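PDB 6MLY: bifunctional GH43-CE protein from Bacteroides eggerthii, which probably acts as a xylosidase on arabinoxylan chains through a glycoside hydrolase family 43 module and carries a second, esterase-type module. Local coordinates for residues Asp386-Lys391 and Asn438-Tyr443; Gly381-Asp386 and Ala396-Phe401. One frame throughout, in Å; residues are numbered along the deposited sequence.

How the contacts relate
Running from the N terminus, the chain passes through 381-386, turns at 386-391, returns along 396-401 and reaches 438-443 only after three more strands. Contact 2 therefore closes a short loop, whereas contact 1 closes a longer one that takes in the strands from 395-401 to 430-436. The segments alternate, so the two contacts cross, and D386 belongs to both. Contact 2 joins the two sheets of the concanavalin A-like domain face to face; contact 1 fastens the end of one of them. Their centres lie about 12 Å apart, and they touch where V442 O probably accepts a hydrogen bond from M385 N and M390 packs on A396.

Contact 1. Residues Asp386-Lys391 and Asn438-Tyr443; sequences DVSGMK and NQQVVY
At one end of a sheet in the concanavalin A-like domain, the type I turn V387-M390 that follows strand 378-386 is tied to the chain entering the adjacent strand 441-449. The tie is a backbone hydrogen bond from V387 N to Q440 O, 3.0 Å long, with an N-H...O angle of 145°. The same oxygen receives a CA-H...O contact from D386 CA at 3.5 Å, so one carbonyl gathers two successive residues of the other segment. The side chain of Q440 bends back at its second torsion (chi2 -146°), and this carries its amide to the turn, where OE1 comes within 2.6 Å of S388 OG. D386 OD1 lies 2.7 Å from that same hydroxyl oxygen. The hydroxyl has one proton and two acceptors within reach, so the two oxygens compete for it. D386 and Q440 thus converge on S388 with carboxylate and amide planes turned 77° apart. The other carboxylate oxygen, OD2, forms a salt bridge with R348, which probably holds the acid in place and offsets its charge. In the fold this is the end of the beta sandwich, and the apolar half of the contact faces its interior. There V387 CG1 meets V442 CG1 at 3.8 Å, the two side chains crossing at about a right angle. Both valines also pack on V410 of strand 406-411 in the opposing sheet, while the other branch of V387, CG2, lies alongside the backbone of Q440 and comes 4.0 Å from its CB. On the more exposed side, D386 OD2 comes 4.1 Å from the CG2 methyl of V441.

Contact 2. Residues Gly381-Asp386 and Ala396-Phe401; sequences GSVSMD and AGLSLF
M385 lays its side chain over the backbone of A396 and G397, with the sulfur and the terminal methyl meeting different residues. SD lies 3.5 Å from A396 O and, more loosely, 4.4 Å from A396 CB. The third torsion (chi3 -59°) folds the end of the chain, bringing CE to 3.8 Å from G397 CA. Two residues back along its strand, V383 points the same way and meets L398, the two side chains crossing at a slant. V383 CG2 approaches L398 CB at 4.0 Å, while its other branch, CG1, reaches L398 CD1 at 4.1 Å; two branches of one side chain thus address two levels of the other. The CG of L398 is anti to its backbone nitrogen (chi1 -176°), and from there CD2 extends to 4.2 Å from G381 O. These mainly apolar contacts, with two side chains also lying against carbonyl oxygens, join the two sheets of a concanavalin A-like beta sandwich. Strands 378-386 and 395-401 are consecutive in the chain but belong to different sheets, and the short segments run nearly antiparallel, at 172°. Their axes come no closer than 7.9 Å, and no hydrogen bond joins them, which is the evidence for face-to-face packing rather than pairing within a sheet. Putting an alanine in place of M385 would probably open a gap over A396 and G397, since both the sulfur and the methyl that fill it would be gone. All seven touching residues are buried. Neighbouring strands of both sheets add to the interior: F444 lies against V383 and M385, L491 against V383 and L398, and A446 against L398.

Contact 1. Residues Asp386-Lys391 and Asn438-Tyr443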
loop_
_atom_site.group_PDB
_atom_site.type_symbol
_atom_site.label_atom_id
_atom_site.label_comp_id
_atom_site.label_asym_id
_atom_site.label_seq_id
_atom_site.Cartn_x
_atom_site.Cartn_y
_atom_site.Cartn_z
ATOM N N ASP A 386 9.138 -4.155 -21.255
ATOM C CA ASP A 386 10.274 -4.458 -22.124
ATOM C C ASP A 386 11.202 -3.235 -22.113
ATOM O O ASP A 386 10.831 -2.159 -22.610
ATOM C CB ASP A 386 9.818 -4.836 -23.539
ATOM C CG ASP A 386 10.879 -5.549 -24.367
ATOM O OD1 ASP A 386 12.073 -5.223 -24.206
ATOM O OD2 ASP A 386 10.500 -6.421 -25.175
ATOM N N VAL A 387 12.411 -3.427 -21.569
ATOM C CA VAL A 387 13.272 -2.335 -21.088
ATOM C C VAL A 387 14.366 -1.989 -22.112
ATOM O O VAL A 387 15.160 -1.077 -21.873
ATOM C CB VAL A 387 13.894 -2.699 -19.727
ATOM C CG1 VAL A 387 12.845 -3.208 -18.752
ATOM C CG2 VAL A 387 15.017 -3.712 -19.872
ATOM N N SER A 388 14.400 -2.705 -23.243
ATOM C CA SER A 388 15.395 -2.501 -24.302
ATOM C C SER A 388 15.568 -1.009 -24.618
ATOM O O SER A 388 16.690 -0.544 -24.797
ATOM C CB SER A 388 15.009 -3.264 -25.539
ATOM O OG SER A 388 14.460 -4.530 -25.199
ATOM N N GLY A 389 14.444 -0.278 -24.685
ATOM C CA GLY A 389 14.393 1.120 -25.121
ATOM C C GLY A 389 15.037 2.090 -24.142
ATOM O O GLY A 389 15.467 3.173 -24.543
ATOM N N MET A 390 15.100 1.705 -22.862
ATOM C CA MET A 390 15.501 2.598 -21.774
ATOM C C MET A 390 16.944 3.085 -21.958
ATOM O O MET A 390 17.781 2.396 -22.552
ATOM C CB MET A 390 15.392 1.892 -20.420
ATOM C CG MET A 390 13.974 1.532 -20.047
ATOM S SD MET A 390 13.801 1.348 -18.266
ATOM C CE MET A 390 12.392 0.243 -18.209
ATOM N N LYS A 391 17.212 4.276 -21.405
ATOM C CA LYS A 391 18.503 4.953 -21.491
ATOM C C LYS A 391 19.028 5.266 -20.079
ATOM O O LYS A 391 18.303 5.113 -19.085
ATOM C CB LYS A 391 18.362 6.217 -22.343
ATOM C CG LYS A 391 18.153 5.949 -23.827
ATOM C CD LYS A 391 18.195 7.188 -24.701
ATOM C CE LYS A 391 17.685 6.928 -26.105
ATOM N NZ LYS A 391 17.435 8.182 -26.855
ATOM N N ASN A 438 19.120 -9.076 -15.765
ATOM C CA ASN A 438 19.909 -9.654 -16.855
ATOM C C ASN A 438 18.990 -10.106 -18.001
ATOM O O ASN A 438 19.461 -10.738 -18.942
ATOM C CB ASN A 438 20.784 -10.796 -16.341
ATOM C CG ASN A 438 21.526 -10.429 -15.070
ATOM O OD1 ASN A 438 22.306 -9.480 -15.057
ATOM N ND2 ASN A 438 21.278 -11.160 -13.993
ATOM N N GLN A 439 17.691 -9.785 -17.912
ATOM C CA GLN A 439 16.724 -9.913 -19.015
ATOM C C GLN A 439 16.284 -8.511 -19.460
ATOM O O GLN A 439 16.758 -7.498 -18.937
ATOM C CB GLN A 439 15.486 -10.709 -18.589
ATOM C CG GLN A 439 15.789 -12.025 -17.889
ATOM C CD GLN A 439 14.526 -12.795 -17.582
ATOM O OE1 GLN A 439 13.411 -12.301 -17.756
ATOM N NE2 GLN A 439 14.695 -14.022 -17.113
ATOM N N GLN A 440 15.369 -8.458 -20.432
ATOM C CA GLN A 440 14.783 -7.187 -20.859
ATOM C C GLN A 440 13.260 -7.204 -20.656
ATOM O O GLN A 440 12.681 -6.168 -20.326
ATOM C CB GLN A 440 15.228 -6.870 -22.284
ATOM C CG GLN A 440 16.744 -6.910 -22.423
ATOM C CD GLN A 440 17.267 -5.901 -23.414
ATOM O OE1 GLN A 440 16.672 -5.668 -24.466
ATOM N NE2 GLN A 440 18.401 -5.304 -23.081
ATOM N N VAL A 441 12.629 -8.374 -20.822
ATOM C CA VAL A 441 11.246 -8.585 -20.384
ATOM C C VAL A 441 11.242 -8.747 -18.858
ATOM O O VAL A 441 11.977 -9.566 -18.308
ATOM C CB VAL A 441 10.600 -9.795 -21.090
ATOM C CG1 VAL A 441 9.210 -10.093 -20.541
ATOM C CG2 VAL A 441 10.552 -9.604 -22.600
ATOM N N VAL A 442 10.407 -7.946 -18.190
ATOM C CA VAL A 442 10.268 -7.945 -16.737
ATOM C C VAL A 442 8.789 -7.704 -16.389
ATOM O O VAL A 442 8.054 -7.051 -17.142
ATOM C CB VAL A 442 11.194 -6.890 -16.098
ATOM C CG1 VAL A 442 10.821 -5.479 -16.522
ATOM C CG2 VAL A 442 11.221 -6.992 -14.583
ATOM N N TYR A 443 8.363 -8.249 -15.246
ATOM C CA TYR A 443 6.989 -8.169 -14.774
ATOM C C TYR A 443 6.972 -7.425 -13.433
ATOM O O TYR A 443 7.982 -7.389 -12.729
ATOM C CB TYR A 443 6.393 -9.575 -14.658
ATOM C CG TYR A 443 6.291 -10.338 -15.957
ATOM C CD1 TYR A 443 7.388 -10.997 -16.493
ATOM C CD2 TYR A 443 5.093 -10.413 -16.651
ATOM C CE1 TYR A 443 7.299 -11.696 -17.687
ATOM C CE2 TYR A 443 4.986 -11.115 -17.842
ATOM C CZ TYR A 443 6.093 -11.760 -18.361
ATOM O OH TYR A 443 5.991 -12.449 -19.532
#

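Contact 2. Residues Gly381-Asp386 and Ala396-Phe401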
loop_
_atom_site.group_PDB
_atom_site.type_symbol
_atom_site.label_atom_id
_atom_site.label_comp_id
_atom_site.label_asym_id
_atom_site.label_seq_id
_atom_site.Cartn_x
_atom_site.Cartn_y
_atom_site.Cartn_z
ATOM N N GLY A 381 -2.914 -4.826 -9.078
ATOM C CA GLY A 381 -2.532 -4.468 -10.443
ATOM C C GLY A 381 -1.283 -5.214 -10.884
ATOM O O GLY A 381 -0.542 -5.709 -10.046
ATOM N N SER A 382 -1.063 -5.292 -12.204
ATOM C CA SER A 382 0.081 -5.999 -12.795
ATOM C C SER A 382 0.466 -5.384 -14.145
ATOM O O SER A 382 -0.353 -4.724 -14.798
ATOM C CB SER A 382 -0.224 -7.461 -12.960
ATOM O OG SER A 382 -0.534 -8.053 -11.711
ATOM N N VAL A 383 1.712 -5.635 -14.566
ATOM C CA VAL A 383 2.216 -5.220 -15.876
ATOM C C VAL A 383 3.228 -6.252 -16.391
ATOM O O VAL A 383 3.740 -7.074 -15.632
ATOM C CB VAL A 383 2.847 -3.816 -15.820
ATOM C CG1 VAL A 383 1.801 -2.714 -15.903
ATOM C CG2 VAL A 383 3.710 -3.636 -14.587
ATOM N N SER A 384 3.464 -6.207 -17.706
ATOM C CA SER A 384 4.614 -6.812 -18.368
ATOM C C SER A 384 5.300 -5.719 -19.188
ATOM O O SER A 384 4.627 -5.009 -19.943
ATOM C CB SER A 384 4.215 -7.981 -19.244
ATOM O OG SER A 384 5.298 -8.407 -20.069
ATOM N N MET A 385 6.622 -5.592 -19.028
ATOM C CA MET A 385 7.377 -4.502 -19.620
ATOM C C MET A 385 8.424 -5.067 -20.586
ATOM O O MET A 385 8.538 -6.275 -20.749
ATOM C CB MET A 385 8.059 -3.664 -18.532
ATOM C CG MET A 385 7.868 -2.159 -18.718
ATOM S SD MET A 385 7.950 -1.200 -17.182
ATOM C CE MET A 385 6.623 -1.977 -16.263
ATOM N N ASP A 386 9.138 -4.155 -21.255
ATOM C CA ASP A 386 10.274 -4.458 -22.124
ATOM C C ASP A 386 11.202 -3.235 -22.113
ATOM O O ASP A 386 10.831 -2.159 -22.610
ATOM C CB ASP A 386 9.818 -4.836 -23.539
ATOM C CG ASP A 386 10.879 -5.549 -24.367
ATOM O OD1 ASP A 386 12.073 -5.223 -24.206
ATOM O OD2 ASP A 386 10.500 -6.421 -25.175
ATOM N N ALA A 396 11.163 3.374 -15.247
ATOM C CA ALA A 396 9.857 2.997 -15.791
ATOM C C ALA A 396 9.330 1.744 -15.089
ATOM O O ALA A 396 9.982 0.712 -15.114
ATOM C CB ALA A 396 9.975 2.761 -17.275
ATOM N N GLY A 397 8.130 1.843 -14.501
ATOM C CA GLY A 397 7.521 0.726 -13.793
ATOM C C GLY A 397 6.053 0.960 -13.478
ATOM O O GLY A 397 5.340 1.621 -14.238
ATOM N N LEU A 398 5.618 0.391 -12.347
ATOM C CA LEU A 398 4.248 0.478 -11.832
ATOM C C LEU A 398 4.288 1.228 -10.494
ATOM O O LEU A 398 5.246 1.070 -9.734
ATOM C CB LEU A 398 3.701 -0.943 -11.660
ATOM C CG LEU A 398 2.245 -1.059 -11.215
ATOM C CD1 LEU A 398 1.306 -0.742 -12.368
ATOM C CD2 LEU A 398 1.956 -2.448 -10.668
ATOM N N SER A 399 3.265 2.051 -10.227
ATOM C CA SER A 399 3.208 2.845 -8.995
ATOM C C SER A 399 1.809 2.789 -8.371
ATOM O O SER A 399 0.812 2.748 -9.082
ATOM C CB SER A 399 3.622 4.273 -9.246
ATOM O OG SER A 399 3.264 5.108 -8.149
ATOM N N LEU A 400 1.771 2.760 -7.034
ATOM C CA LEU A 400 0.622 3.195 -6.261
ATOM C C LEU A 400 0.843 4.679 -5.961
ATOM O O LEU A 400 1.771 5.029 -5.232
ATOM C CB LEU A 400 0.500 2.363 -4.980
ATOM C CG LEU A 400 0.334 0.860 -5.196
ATOM C CD1 LEU A 400 0.351 0.103 -3.878
ATOM C CD2 LEU A 400 -0.939 0.550 -5.964
ATOM N N PHE A 401 -0.006 5.529 -6.558
ATOM C CA PHE A 401 0.358 6.909 -6.856
ATOM C C PHE A 401 -0.487 7.906 -6.052
ATOM O O PHE A 401 -1.705 7.981 -6.216
ATOM C CB PHE A 401 0.227 7.160 -8.360
ATOM C CG PHE A 401 0.600 8.554 -8.791
ATOM C CD1 PHE A 401 1.927 8.899 -9.002
ATOM C CD2 PHE A 401 -0.376 9.521 -8.988
ATOM C CE1 PHE A 401 2.272 10.182 -9.395
ATOM C CE2 PHE A 401 -0.032 10.804 -9.385
ATOM C CZ PHE A 401 1.289 11.133 -9.590
#